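Local coordinates for protein intracellular exo-alpha-(1->5)-L-arabinofuranosidase (Bifidobacterium longum, PDB 2Y2W) that hydrolyses terminal alpha-(1->5)-linked L-arabinofuranosyl residues of branched and debranched arabinans, and also acts on wheat arabinoxylan, in plant cell wall degradation, at residues K101-T106 and Y432-A437; V270-Y275 and E326-T331; S299-L304 and I455-Y460; I334-D339 and D400-A405; D378-A383 and W426-F431. One frame throughout, in Å; residues are numbered along the deposited sequence.

Interaction 1: residues K101-T106 and Y432-A437; sequences KELGVT and YPFAEA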
# COMPACT_ATOMS: atom_id res chain seq x y z
N LYS D 101 -10.74 -34.90 -19.19
CA LYS D 101 -11.98 -35.07 -19.95
C LYS D 101 -12.86 -36.14 -19.29
O LYS D 101 -14.04 -35.91 -19.05
CB LYS D 101 -11.67 -35.44 -21.41
CG LYS D 101 -12.90 -35.68 -22.30
CD LYS D 101 -13.55 -34.38 -22.75
CE LYS D 101 -14.72 -34.63 -23.70
NZ LYS D 101 -15.95 -35.09 -22.99
N GLU D 102 -12.25 -37.28 -18.99
CA GLU D 102 -12.95 -38.39 -18.33
C GLU D 102 -13.47 -38.01 -16.94
O GLU D 102 -14.48 -38.55 -16.49
CB GLU D 102 -12.03 -39.61 -18.23
CG GLU D 102 -12.75 -40.92 -17.92
CD GLU D 102 -11.82 -42.11 -17.77
OE1 GLU D 102 -10.94 -42.30 -18.65
OE2 GLU D 102 -11.96 -42.85 -16.78
N LEU D 103 -12.77 -37.09 -16.28
CA LEU D 103 -13.16 -36.63 -14.96
C LEU D 103 -14.35 -35.67 -15.00
O LEU D 103 -15.11 -35.58 -14.04
CB LEU D 103 -11.97 -35.99 -14.24
CG LEU D 103 -12.06 -35.66 -12.75
CD1 LEU D 103 -12.39 -36.88 -11.90
CD2 LEU D 103 -10.76 -35.03 -12.28
N GLY D 104 -14.51 -34.97 -16.12
CA GLY D 104 -15.64 -34.07 -16.31
C GLY D 104 -15.48 -32.71 -15.64
O GLY D 104 -16.46 -32.11 -15.20
N VAL D 105 -14.24 -32.24 -15.56
CA VAL D 105 -13.94 -30.90 -15.05
C VAL D 105 -14.36 -29.86 -16.09
O VAL D 105 -14.05 -30.00 -17.28
CB VAL D 105 -12.44 -30.74 -14.70
CG1 VAL D 105 -12.16 -29.38 -14.07
CG2 VAL D 105 -11.98 -31.86 -13.76
N THR D 106 -15.06 -28.82 -15.64
CA THR D 106 -15.60 -27.79 -16.53
C THR D 106 -14.85 -26.46 -16.41
O THR D 106 -14.82 -25.68 -17.36
CB THR D 106 -17.07 -27.51 -16.21
OG1 THR D 106 -17.20 -27.17 -14.83
CG2 THR D 106 -17.94 -28.73 -16.53
N TYR D 432 -13.32 -41.57 -9.12
CA TYR D 432 -14.55 -42.23 -9.54
C TYR D 432 -15.86 -41.60 -9.04
O TYR D 432 -16.84 -41.55 -9.79
CB TYR D 432 -14.50 -43.73 -9.22
CG TYR D 432 -13.31 -44.44 -9.84
CD1 TYR D 432 -13.32 -44.83 -11.18
CD2 TYR D 432 -12.16 -44.72 -9.09
CE1 TYR D 432 -12.23 -45.49 -11.76
CE2 TYR D 432 -11.07 -45.37 -9.66
CZ TYR D 432 -11.11 -45.75 -10.99
OH TYR D 432 -10.03 -46.40 -11.56
N PRO D 433 -15.90 -41.12 -7.78
CA PRO D 433 -17.12 -40.42 -7.35
C PRO D 433 -17.32 -39.07 -8.03
O PRO D 433 -18.46 -38.64 -8.22
CB PRO D 433 -16.91 -40.23 -5.84
CG PRO D 433 -15.86 -41.20 -5.46
CD PRO D 433 -14.97 -41.30 -6.65
N PHE D 434 -16.22 -38.42 -8.39
CA PHE D 434 -16.27 -37.12 -9.07
C PHE D 434 -16.76 -37.27 -10.51
O PHE D 434 -17.68 -36.57 -10.93
CB PHE D 434 -14.91 -36.42 -9.03
CG PHE D 434 -14.97 -34.97 -9.43
CD1 PHE D 434 -14.84 -34.59 -10.76
CD2 PHE D 434 -15.15 -33.98 -8.47
CE1 PHE D 434 -14.89 -33.25 -11.13
CE2 PHE D 434 -15.21 -32.64 -8.83
CZ PHE D 434 -15.07 -32.27 -10.16
N ALA D 435 -16.14 -38.20 -11.25
CA ALA D 435 -16.50 -38.47 -12.64
C ALA D 435 -18.00 -38.75 -12.82
O ALA D 435 -18.65 -38.13 -13.67
CB ALA D 435 -15.67 -39.62 -13.18
N GLU D 436 -18.53 -39.65 -12.01
CA GLU D 436 -19.95 -40.00 -12.06
C GLU D 436 -20.87 -38.81 -11.83
O GLU D 436 -21.85 -38.63 -12.56
CB GLU D 436 -20.28 -41.11 -11.06
CG GLU D 436 -20.34 -42.50 -11.68
CD GLU D 436 -21.53 -42.69 -12.60
OE1 GLU D 436 -22.62 -42.14 -12.31
OE2 GLU D 436 -21.39 -43.41 -13.61
N ALA D 437 -20.55 -37.99 -10.83
CA ALA D 437 -21.33 -36.79 -10.54
C ALA D 437 -21.19 -35.76 -11.66
O ALA D 437 -22.16 -35.13 -12.06
CB ALA D 437 -20.92 -36.20 -9.21
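Leu-103 and Phe-434 form the centre of a buried, apolar helix-to-helix contact, where the C-terminal end of helix 94-103 meets the first turns of helix 431-440. The two side chains cross at about a right angle, and the closest apolar pair is Leu-103 CD1 to Phe-434 CD1 at 3.5 Å. With CG anti to the backbone N (chi1 -167°), the Phe-434 ring reaches across to the end of the opposing helix. Its edge meets the carbonyl O of Leu-103, 3.4 Å from Phe-434 CD1 and near the ring plane. The same oxygen takes a CA-H...O contact from Ala-435 CA at 3.5 Å, with 162° at the hydrogen. Beyond the Schellman motif at Gly-104, whose phi is positive, Val-105 CG2 approaches Phe-434 CE1 obliquely at 4.2 Å. Glu-102, at the margin, directs its carboxylate to a salt bridge with Arg-427. Helix 431-440 thus lies between barrel and mixed beta sheet, with Phe-434 and Ala-435 on helix 94-103 and Pro-433 on Leu-518 and Trp-559 of strands 512-518 and 558-564.

Interaction 2: residues V270-Y275 and E326-T331; sequences VLTKAY and EANNGT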
# COMPACT_ATOMS: atom_id res chain seq x y z
N VAL D 270 -16.19 -8.02 4.99
CA VAL D 270 -15.70 -7.93 3.62
C VAL D 270 -16.84 -7.75 2.61
O VAL D 270 -16.80 -6.83 1.78
CB VAL D 270 -14.80 -9.15 3.26
CG1 VAL D 270 -14.59 -9.28 1.74
CG2 VAL D 270 -13.47 -9.05 3.98
N LEU D 271 -17.86 -8.60 2.70
CA LEU D 271 -18.97 -8.56 1.75
C LEU D 271 -19.86 -7.33 1.91
O LEU D 271 -20.37 -6.82 0.92
CB LEU D 271 -19.80 -9.85 1.81
CG LEU D 271 -19.11 -11.18 1.48
CD1 LEU D 271 -20.05 -12.35 1.70
CD2 LEU D 271 -18.53 -11.21 0.06
N THR D 272 -20.03 -6.84 3.13
CA THR D 272 -20.84 -5.65 3.39
C THR D 272 -20.30 -4.43 2.64
O THR D 272 -21.07 -3.68 2.02
CB THR D 272 -20.97 -5.33 4.90
OG1 THR D 272 -21.62 -6.43 5.56
CG2 THR D 272 -21.77 -4.06 5.15
N LYS D 273 -18.99 -4.24 2.67
CA LYS D 273 -18.35 -3.09 2.03
C LYS D 273 -18.29 -3.23 0.51
O LYS D 273 -18.63 -2.29 -0.22
CB LYS D 273 -16.95 -2.85 2.60
CG LYS D 273 -16.37 -1.49 2.25
CD LYS D 273 -15.20 -1.13 3.16
CE LYS D 273 -14.69 0.27 2.86
NZ LYS D 273 -13.58 0.66 3.79
N ALA D 274 -17.87 -4.40 0.03
CA ALA D 274 -17.61 -4.60 -1.39
C ALA D 274 -18.79 -5.22 -2.15
O ALA D 274 -18.63 -5.63 -3.31
CB ALA D 274 -16.35 -5.43 -1.58
N TYR D 275 -19.96 -5.26 -1.51
CA TYR D 275 -21.14 -5.95 -2.06
C TYR D 275 -21.42 -5.68 -3.54
O TYR D 275 -21.52 -6.62 -4.33
CB TYR D 275 -22.39 -5.65 -1.21
CG TYR D 275 -23.68 -6.08 -1.87
CD1 TYR D 275 -24.03 -7.43 -1.96
CD2 TYR D 275 -24.56 -5.14 -2.41
CE1 TYR D 275 -25.21 -7.83 -2.57
CE2 TYR D 275 -25.74 -5.53 -3.03
CZ TYR D 275 -26.06 -6.87 -3.11
OH TYR D 275 -27.23 -7.25 -3.71
N GLU D 326 -28.72 -7.28 2.63
CA GLU D 326 -29.74 -6.51 3.33
C GLU D 326 -29.20 -5.25 4.03
O GLU D 326 -29.94 -4.31 4.28
CB GLU D 326 -30.57 -7.39 4.29
CG GLU D 326 -29.76 -8.20 5.29
CD GLU D 326 -30.43 -9.53 5.68
OE1 GLU D 326 -31.40 -9.94 5.00
OE2 GLU D 326 -29.97 -10.16 6.66
N ALA D 327 -27.90 -5.25 4.32
CA ALA D 327 -27.21 -4.05 4.82
C ALA D 327 -27.07 -2.99 3.73
O ALA D 327 -27.01 -1.79 4.02
CB ALA D 327 -25.86 -4.41 5.40
N ASN D 328 -26.99 -3.45 2.48
CA ASN D 328 -26.89 -2.57 1.32
C ASN D 328 -28.21 -2.43 0.55
O ASN D 328 -28.23 -1.92 -0.58
CB ASN D 328 -25.80 -3.08 0.37
CG ASN D 328 -24.40 -2.82 0.89
OD1 ASN D 328 -23.92 -1.69 0.88
ND2 ASN D 328 -23.74 -3.87 1.35
N ASN D 329 -29.31 -2.87 1.17
CA ASN D 329 -30.63 -2.92 0.52
C ASN D 329 -30.55 -3.47 -0.91
O ASN D 329 -31.25 -3.02 -1.81
CB ASN D 329 -31.31 -1.54 0.53
CG ASN D 329 -31.72 -1.10 1.92
OD1 ASN D 329 -32.31 -1.87 2.69
ND2 ASN D 329 -31.43 0.15 2.25
N GLY D 330 -29.67 -4.46 -1.09
CA GLY D 330 -29.37 -5.00 -2.41
C GLY D 330 -30.47 -5.89 -2.96
O GLY D 330 -31.32 -6.38 -2.22
N THR D 331 -30.43 -6.08 -4.28
CA THR D 331 -31.41 -6.91 -4.98
C THR D 331 -30.79 -8.23 -5.41
O THR D 331 -31.49 -9.19 -5.73
CB THR D 331 -31.98 -6.18 -6.22
OG1 THR D 331 -30.93 -5.97 -7.18
CG2 THR D 331 -32.58 -4.83 -5.83
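Where helix 265-274 nears its end, the backbones come closest at Thr-272 and Ala-327, whose CA atoms lie 6.7 Å apart, and the chain after helix 307-327 then passes Tyr-275. Asn-328 supplies the hydrogen bond between them: its ND2 donates to Thr-272 O at 2.8 Å, with a nearly straight N-H...O angle of 169°. The donor lies in the carbonyl plane on a lone pair, and the acceptor lies close to the amide plane of Asn-328. Asn-328 and Tyr-275 run antiparallel alongside each other, the amide nearly parallel to the ring (9°); Asn-328 CB is 3.7 Å from Tyr-275 CD2. The Tyr-275 CG is anti to the backbone N (chi1 168°), which sends the ring out along residues 328-330 until OH lies 3.4 Å from Gly-330 CA. Thr-272 CG2 adds a looser apolar touch on Ala-327 CB at 4.1 Å. Two polar side chains thus span the junction to main-chain carbonyls, Asn-328 to Thr-272 O and Tyr-275 OH to Lys-332 O, while ND2 also bonds back to Ala-324 O, helping to fix the amide.

Interaction 3: residues S299-L304 and I455-Y460; sequences SMQDFL and IHTEAY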
# COMPACT_ATOMS: atom_id res chain seq x y z
N SER D 299 -11.51 -41.31 15.21
CA SER D 299 -11.11 -40.28 14.26
C SER D 299 -11.64 -40.59 12.86
O SER D 299 -12.01 -39.68 12.11
CB SER D 299 -9.59 -40.14 14.23
OG SER D 299 -8.97 -41.34 13.79
N MET D 300 -11.66 -41.88 12.51
CA MET D 300 -12.22 -42.36 11.25
C MET D 300 -13.71 -42.02 11.13
O MET D 300 -14.14 -41.51 10.10
CB MET D 300 -11.99 -43.87 11.11
CG MET D 300 -12.75 -44.57 9.98
SD MET D 300 -12.45 -43.90 8.33
CE MET D 300 -10.73 -44.32 8.07
N GLN D 301 -14.47 -42.29 12.19
CA GLN D 301 -15.91 -42.01 12.22
C GLN D 301 -16.22 -40.51 12.15
O GLN D 301 -17.21 -40.11 11.54
CB GLN D 301 -16.57 -42.65 13.45
CG GLN D 301 -18.10 -42.69 13.41
CD GLN D 301 -18.64 -43.65 12.36
OE1 GLN D 301 -18.73 -44.86 12.59
NE2 GLN D 301 -19.03 -43.12 11.21
N ASP D 302 -15.37 -39.69 12.76
CA ASP D 302 -15.47 -38.24 12.65
C ASP D 302 -15.23 -37.80 11.21
O ASP D 302 -15.92 -36.91 10.69
CB ASP D 302 -14.45 -37.54 13.57
CG ASP D 302 -14.72 -37.79 15.05
OD1 ASP D 302 -15.66 -38.54 15.39
OD2 ASP D 302 -13.96 -37.22 15.87
N PHE D 303 -14.25 -38.43 10.57
CA PHE D 303 -13.84 -38.11 9.21
C PHE D 303 -14.90 -38.48 8.16
O PHE D 303 -15.09 -37.75 7.19
CB PHE D 303 -12.50 -38.79 8.90
CG PHE D 303 -12.06 -38.65 7.47
CD1 PHE D 303 -11.92 -37.40 6.88
CD2 PHE D 303 -11.76 -39.78 6.72
CE1 PHE D 303 -11.50 -37.28 5.56
CE2 PHE D 303 -11.34 -39.68 5.41
CZ PHE D 303 -11.21 -38.42 4.82
N LEU D 304 -15.59 -39.60 8.37
CA LEU D 304 -16.64 -40.04 7.45
C LEU D 304 -17.86 -39.12 7.48
O LEU D 304 -18.62 -39.06 6.51
CB LEU D 304 -17.03 -41.49 7.72
CG LEU D 304 -15.99 -42.57 7.40
CD1 LEU D 304 -16.26 -43.83 8.20
CD2 LEU D 304 -15.91 -42.86 5.91
N ILE D 455 -25.64 -42.32 14.00
CA ILE D 455 -24.37 -42.78 14.56
C ILE D 455 -23.69 -41.66 15.35
O ILE D 455 -23.94 -40.48 15.09
CB ILE D 455 -23.41 -43.35 13.48
CG1 ILE D 455 -23.34 -42.43 12.26
CG2 ILE D 455 -23.84 -44.77 13.09
CD1 ILE D 455 -22.32 -42.83 11.21
N HIS D 456 -22.84 -42.03 16.30
CA HIS D 456 -22.18 -41.06 17.18
C HIS D 456 -20.74 -40.76 16.77
O HIS D 456 -20.00 -41.65 16.34
CB HIS D 456 -22.23 -41.56 18.63
CG HIS D 456 -21.81 -40.53 19.64
ND1 HIS D 456 -22.68 -39.60 20.17
CD2 HIS D 456 -20.60 -40.28 20.21
CE1 HIS D 456 -22.03 -38.83 21.02
NE2 HIS D 456 -20.77 -39.22 21.06
N THR D 457 -20.36 -39.49 16.90
CA THR D 457 -19.00 -39.03 16.58
C THR D 457 -18.48 -38.10 17.69
O THR D 457 -19.27 -37.55 18.45
CB THR D 457 -18.95 -38.27 15.23
OG1 THR D 457 -19.89 -37.19 15.25
CG2 THR D 457 -19.26 -39.19 14.06
N GLU D 458 -17.16 -37.95 17.77
CA GLU D 458 -16.54 -37.01 18.72
C GLU D 458 -16.70 -35.55 18.30
O GLU D 458 -17.08 -34.71 19.11
CB GLU D 458 -15.05 -37.32 18.93
CG GLU D 458 -14.71 -37.98 20.26
CD GLU D 458 -14.32 -39.45 20.13
OE1 GLU D 458 -14.96 -40.17 19.33
OE2 GLU D 458 -13.38 -39.87 20.83
N ALA D 459 -16.39 -35.27 17.03
CA ALA D 459 -16.41 -33.91 16.49
C ALA D 459 -17.82 -33.34 16.30
O ALA D 459 -18.05 -32.15 16.54
CB ALA D 459 -15.63 -33.84 15.18
N TYR D 460 -18.75 -34.19 15.88
CA TYR D 460 -20.13 -33.79 15.64
C TYR D 460 -21.08 -34.57 16.55
O TYR D 460 -20.64 -35.47 17.27
CB TYR D 460 -20.49 -33.98 14.16
CG TYR D 460 -19.37 -33.58 13.22
CD1 TYR D 460 -19.10 -32.23 12.96
CD2 TYR D 460 -18.57 -34.54 12.61
CE1 TYR D 460 -18.06 -31.86 12.12
CE2 TYR D 460 -17.53 -34.18 11.76
CZ TYR D 460 -17.28 -32.83 11.52
OH TYR D 460 -16.26 -32.46 10.68
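Two main-chain amides of residues 457-460 hydrogen-bond to the carboxylate of Asp-302. Glu-458 N gives the stronger bond to Asp-302 OD1 at 2.9 Å, on the syn side but 30° out of the carboxylate plane; Ala-459 N makes a weak one to Asp-302 OD2 at 3.3 Å. Thr-457 OG1 braces the turn internally, donating to Tyr-460 O at 2.8 Å from above the carbonyl plane. The apolar touch is Gln-301 CG, anti to the backbone N (chi1 -167°), 3.7 Å from Thr-457 CG2. Van der Waals contacts with polar atoms follow: the bend at chi2 turns the Gln-301 amide toward Ile-455, with NE2 3.3 Å from CD1, while NE2 donates to Arg-486 O; the Tyr-460 edge meets Asp-302 O, with CE2 at 3.3 Å. Without the carboxylate, as with an alanine here, the amides of Glu-458 and Ala-459 would probably lose these acceptors and the turn its hold on helix 297-304. Asp-302 OD1 lies 4.3 Å from Glu-458 OE1, a like-charge repulsion the amides probably offset where barrel meets mixed beta sheet.

Interaction 4: residues I334-D339 and D400-A405; sequences IALSFD and DRVRSA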
# COMPACT_ATOMS: atom_id res chain seq x y z
N ILE D 334 -25.22 -12.84 -3.36
CA ILE D 334 -23.85 -13.30 -3.51
C ILE D 334 -23.86 -14.82 -3.42
O ILE D 334 -24.24 -15.39 -2.40
CB ILE D 334 -22.91 -12.73 -2.40
CG1 ILE D 334 -22.99 -11.20 -2.32
CG2 ILE D 334 -21.47 -13.24 -2.58
CD1 ILE D 334 -22.54 -10.45 -3.57
N ALA D 335 -23.45 -15.47 -4.51
CA ALA D 335 -23.34 -16.93 -4.54
C ALA D 335 -22.07 -17.40 -3.83
O ALA D 335 -21.12 -16.64 -3.66
CB ALA D 335 -23.38 -17.44 -5.97
N LEU D 336 -22.08 -18.66 -3.40
CA LEU D 336 -20.93 -19.26 -2.74
C LEU D 336 -20.04 -19.98 -3.74
O LEU D 336 -20.54 -20.63 -4.67
CB LEU D 336 -21.39 -20.22 -1.64
CG LEU D 336 -21.55 -19.71 -0.20
CD1 LEU D 336 -22.48 -18.50 -0.10
CD2 LEU D 336 -22.03 -20.84 0.69
N SER D 337 -18.73 -19.87 -3.53
CA SER D 337 -17.75 -20.53 -4.38
C SER D 337 -16.80 -21.38 -3.54
O SER D 337 -15.83 -20.88 -2.97
CB SER D 337 -16.96 -19.50 -5.19
OG SER D 337 -16.05 -20.12 -6.08
N PHE D 338 -17.09 -22.68 -3.46
CA PHE D 338 -16.22 -23.63 -2.77
C PHE D 338 -14.97 -23.95 -3.59
O PHE D 338 -14.76 -25.09 -4.00
CB PHE D 338 -17.00 -24.91 -2.43
CG PHE D 338 -17.39 -25.02 -0.99
CD1 PHE D 338 -18.56 -24.42 -0.53
CD2 PHE D 338 -16.60 -25.72 -0.09
CE1 PHE D 338 -18.93 -24.52 0.81
CE2 PHE D 338 -16.96 -25.82 1.25
CZ PHE D 338 -18.12 -25.22 1.70
N ASP D 339 -14.15 -22.93 -3.80
CA ASP D 339 -13.04 -23.02 -4.75
C ASP D 339 -11.81 -23.78 -4.25
O ASP D 339 -10.85 -23.98 -5.00
CB ASP D 339 -12.66 -21.63 -5.31
CG ASP D 339 -12.39 -20.60 -4.23
OD1 ASP D 339 -12.35 -20.95 -3.03
OD2 ASP D 339 -12.22 -19.41 -4.59
N ASP D 400 -28.06 -24.44 -4.71
CA ASP D 400 -28.90 -23.26 -4.90
C ASP D 400 -28.14 -22.00 -4.51
O ASP D 400 -28.40 -20.92 -5.04
CB ASP D 400 -30.20 -23.38 -4.09
CG ASP D 400 -29.96 -23.54 -2.59
OD1 ASP D 400 -29.09 -24.35 -2.20
OD2 ASP D 400 -30.65 -22.87 -1.80
N ARG D 401 -27.21 -22.16 -3.57
CA ARG D 401 -26.40 -21.05 -3.10
C ARG D 401 -24.93 -21.26 -3.45
O ARG D 401 -24.18 -20.29 -3.62
CB ARG D 401 -26.58 -20.85 -1.59
CG ARG D 401 -26.19 -19.47 -1.09
CD ARG D 401 -27.12 -18.39 -1.64
NE ARG D 401 -26.63 -17.04 -1.34
CZ ARG D 401 -26.85 -16.39 -0.20
NH1 ARG D 401 -27.56 -16.96 0.78
NH2 ARG D 401 -26.36 -15.17 -0.03
N VAL D 402 -24.52 -22.52 -3.56
CA VAL D 402 -23.18 -22.86 -4.02
C VAL D 402 -23.23 -23.12 -5.52
O VAL D 402 -23.55 -24.22 -5.97
CB VAL D 402 -22.60 -24.08 -3.26
CG1 VAL D 402 -21.19 -24.41 -3.77
CG2 VAL D 402 -22.57 -23.83 -1.76
N ARG D 403 -22.93 -22.08 -6.30
CA ARG D 403 -23.00 -22.16 -7.75
C ARG D 403 -21.65 -22.49 -8.39
O ARG D 403 -21.55 -22.59 -9.61
CB ARG D 403 -23.60 -20.87 -8.33
CG ARG D 403 -24.99 -20.50 -7.79
CD ARG D 403 -26.06 -21.53 -8.15
NE ARG D 403 -26.18 -21.74 -9.60
CZ ARG D 403 -27.05 -22.56 -10.17
NH1 ARG D 403 -27.91 -23.25 -9.43
NH2 ARG D 403 -27.07 -22.68 -11.49
N SER D 404 -20.62 -22.64 -7.56
CA SER D 404 -19.29 -23.02 -8.03
C SER D 404 -18.52 -23.78 -6.96
O SER D 404 -18.62 -23.48 -5.78
CB SER D 404 -18.49 -21.79 -8.46
OG SER D 404 -17.26 -22.18 -9.03
N ALA D 405 -17.76 -24.78 -7.40
CA ALA D 405 -16.87 -25.54 -6.53
C ALA D 405 -15.64 -26.00 -7.29
O ALA D 405 -15.73 -26.48 -8.42
CB ALA D 405 -17.61 -26.72 -5.91
O HOH W 1 -15.27 -22.82 -7.34
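Leu-336 N donates to Arg-401 O at 2.7 Å, nearly along the C=O axis and with an N-H...O angle of 172°, opening a parallel strand pair whose axes differ by 21°. Further on, Phe-338 N bonds to Ser-404 O at 2.9 Å. Between these rungs the register slips by one residue, from Leu-336 opposite Val-402 to Ser-337 opposite Ser-404, a beta bulge in which Arg-403 N makes a weak bond to Leu-336 O. On one face of the sheet, Leu-336 CB packs on Val-402 CG2 at 3.8 Å, and Phe-338 CB on Ala-405 CB at 4.0 Å. On the other, Ser-337 OG and Ser-404 OG share a bridging water, 2.7 Å from Ser-404 OG. At the strand entrance Arg-401 grips Ile-334 O side-on with NE (3.1 Å) and NH2 (3.2 Å), both from the same face of the carbonyl plane. Its NH1 forms a salt bridge with Asp-322, which probably helps to position the guanidinium. These are the last two strands of the (beta/alpha)8 barrel, and 335-341 carries Glu-340, the probable nucleophile. Strand 280-287 pairs with the other edge of 335-341, and helix 307-327 covers the Leu-336 and Phe-338 face, with Phe-313 edge-to-face to Phe-338.

Interaction 5: residues D378-A383 and W426-F431; sequences DIYTAA and WRQTTF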
# COMPACT_ATOMS: atom_id res chain seq x y z
N ASP D 378 -0.71 -37.06 -1.67
CA ASP D 378 -1.47 -38.00 -0.85
C ASP D 378 -2.01 -39.16 -1.68
O ASP D 378 -2.54 -38.97 -2.78
CB ASP D 378 -2.62 -37.29 -0.14
CG ASP D 378 -2.15 -36.41 1.01
OD1 ASP D 378 -1.00 -36.56 1.46
OD2 ASP D 378 -2.95 -35.55 1.46
N ILE D 379 -1.84 -40.37 -1.15
CA ILE D 379 -2.31 -41.59 -1.80
C ILE D 379 -3.63 -41.99 -1.15
O ILE D 379 -3.66 -42.38 0.02
CB ILE D 379 -1.26 -42.74 -1.71
CG1 ILE D 379 0.18 -42.20 -1.85
CG2 ILE D 379 -1.52 -43.80 -2.76
CD1 ILE D 379 0.57 -41.74 -3.26
N TYR D 380 -4.71 -41.88 -1.91
CA TYR D 380 -6.06 -41.92 -1.35
C TYR D 380 -6.60 -43.32 -1.07
O TYR D 380 -6.50 -44.22 -1.90
CB TYR D 380 -7.05 -41.16 -2.24
CG TYR D 380 -6.89 -39.66 -2.19
CD1 TYR D 380 -7.11 -38.95 -1.01
CD2 TYR D 380 -6.55 -38.94 -3.34
CE1 TYR D 380 -6.98 -37.57 -0.96
CE2 TYR D 380 -6.42 -37.55 -3.30
CZ TYR D 380 -6.63 -36.88 -2.11
OH TYR D 380 -6.50 -35.51 -2.06
N THR D 381 -7.17 -43.47 0.12
CA THR D 381 -7.76 -44.73 0.57
C THR D 381 -9.22 -44.81 0.15
O THR D 381 -9.83 -43.80 -0.23
CB THR D 381 -7.68 -44.86 2.10
OG1 THR D 381 -8.39 -43.77 2.71
CG2 THR D 381 -6.24 -44.86 2.58
N ALA D 382 -9.79 -46.01 0.22
CA ALA D 382 -11.20 -46.24 -0.09
C ALA D 382 -12.11 -45.33 0.73
O ALA D 382 -13.15 -44.90 0.24
CB ALA D 382 -11.56 -47.70 0.13
N ALA D 383 -11.70 -45.04 1.96
CA ALA D 383 -12.46 -44.17 2.86
C ALA D 383 -12.41 -42.71 2.41
O ALA D 383 -13.42 -42.01 2.47
CB ALA D 383 -11.96 -44.31 4.29
N TRP D 426 -2.71 -42.31 -13.84
CA TRP D 426 -3.72 -43.23 -13.32
C TRP D 426 -4.73 -42.54 -12.40
O TRP D 426 -4.49 -41.44 -11.90
CB TRP D 426 -3.07 -44.42 -12.61
CG TRP D 426 -2.07 -44.06 -11.55
CD1 TRP D 426 -0.73 -43.81 -11.73
CD2 TRP D 426 -2.31 -43.93 -10.14
NE1 TRP D 426 -0.14 -43.52 -10.52
CE2 TRP D 426 -1.08 -43.59 -9.53
CE3 TRP D 426 -3.45 -44.06 -9.34
CZ2 TRP D 426 -0.96 -43.38 -8.16
CZ3 TRP D 426 -3.32 -43.85 -7.96
CH2 TRP D 426 -2.08 -43.51 -7.39
N ARG D 427 -5.87 -43.20 -12.20
CA ARG D 427 -6.97 -42.67 -11.40
C ARG D 427 -6.83 -43.09 -9.95
O ARG D 427 -6.59 -44.26 -9.66
CB ARG D 427 -8.31 -43.17 -11.94
CG ARG D 427 -8.55 -42.90 -13.42
CD ARG D 427 -9.58 -43.88 -13.98
NE ARG D 427 -9.71 -43.78 -15.43
CZ ARG D 427 -8.91 -44.38 -16.31
NH1 ARG D 427 -7.90 -45.14 -15.90
NH2 ARG D 427 -9.12 -44.21 -17.61
N GLN D 428 -6.97 -42.13 -9.05
CA GLN D 428 -7.04 -42.42 -7.62
C GLN D 428 -8.46 -42.82 -7.27
O GLN D 428 -9.35 -42.72 -8.11
CB GLN D 428 -6.60 -41.21 -6.79
CG GLN D 428 -5.14 -40.85 -6.94
CD GLN D 428 -4.47 -40.56 -5.62
OE1 GLN D 428 -4.45 -41.41 -4.73
NE2 GLN D 428 -3.90 -39.37 -5.49
N THR D 429 -8.67 -43.26 -6.04
CA THR D 429 -10.00 -43.69 -5.59
C THR D 429 -11.00 -42.54 -5.63
O THR D 429 -12.19 -42.76 -5.86
CB THR D 429 -9.96 -44.29 -4.17
OG1 THR D 429 -9.55 -43.30 -3.23
CG2 THR D 429 -8.99 -45.47 -4.12
N THR D 430 -10.52 -41.31 -5.42
CA THR D 430 -11.35 -40.11 -5.40
C THR D 430 -11.78 -39.66 -6.80
O THR D 430 -12.65 -38.79 -6.93
CB THR D 430 -10.64 -38.93 -4.71
OG1 THR D 430 -9.36 -38.72 -5.33
CG2 THR D 430 -10.44 -39.22 -3.23
N PHE D 431 -11.17 -40.24 -7.83
CA PHE D 431 -11.51 -39.97 -9.23
C PHE D 431 -12.93 -40.39 -9.57
O PHE D 431 -13.67 -39.64 -10.23
CB PHE D 431 -10.52 -40.70 -10.14
CG PHE D 431 -10.67 -40.38 -11.60
CD1 PHE D 431 -11.61 -41.04 -12.38
CD2 PHE D 431 -9.84 -39.43 -12.20
CE1 PHE D 431 -11.74 -40.75 -13.74
CE2 PHE D 431 -9.97 -39.13 -13.56
CZ PHE D 431 -10.92 -39.80 -14.33
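The side-chain amide of Gln-428 bonds to two main-chain groups; its OE1 accepts the shortest polar bond here, from Tyr-380 N at 2.9 Å with an almost straight 176° at the hydrogen. Its NE2 donates to Asp-378 O at 3.1 Å, the acceptor lying in the amide plane, so both ends of the amide are fixed and its rotation is set. The amide also passes the Tyr-380 ring, their planes 38° apart, with NE2 3.4 Å from Tyr-380 CD2. Thr-430 CG2 sits over one ring face in a CH-pi contact, 4.0 Å from the centroid. A leucine instead of Gln-428 would probably strip Tyr-380 N and Asp-378 O of these partners and let the 378-381 loop shift. Thr-429 OG1 donates to Thr-381 O at 3.1 Å from above the carbonyl plane. Thr-381 is the N-cap of helix 382-397. These are braced loops beside the probable substrate pocket of the (beta/alpha)8 barrel, as in family 51 enzymes: Asp-378 adjoins Trp-344, probably a substrate-recognition residue, and Tyr-380 OH bonds to Val-343 O.

From the N terminus, helix 94-103 opens interaction 1, which closes only at helix 431-440, so its long loop encloses interactions 2, 4 and 5. Interaction 2 closes the short 270-331 loop between two barrel helices before interaction 4 opens; the two touch through Tyr-275 and Ile-334. Interaction 3 starts at helix 297-304, within the span of interaction 2, and ends in the mixed beta sheet beside the barrel, so it crosses interactions 1 and 2 while enclosing 4 and 5. Interactions 4 and 5 cross each other, joining the last barrel strands and the loop leading into helix 382-397. Interaction 5 touches interaction 1 through the Glu-102 to Arg-427 salt bridge, and interaction 3 through Met-300 and Ala-383.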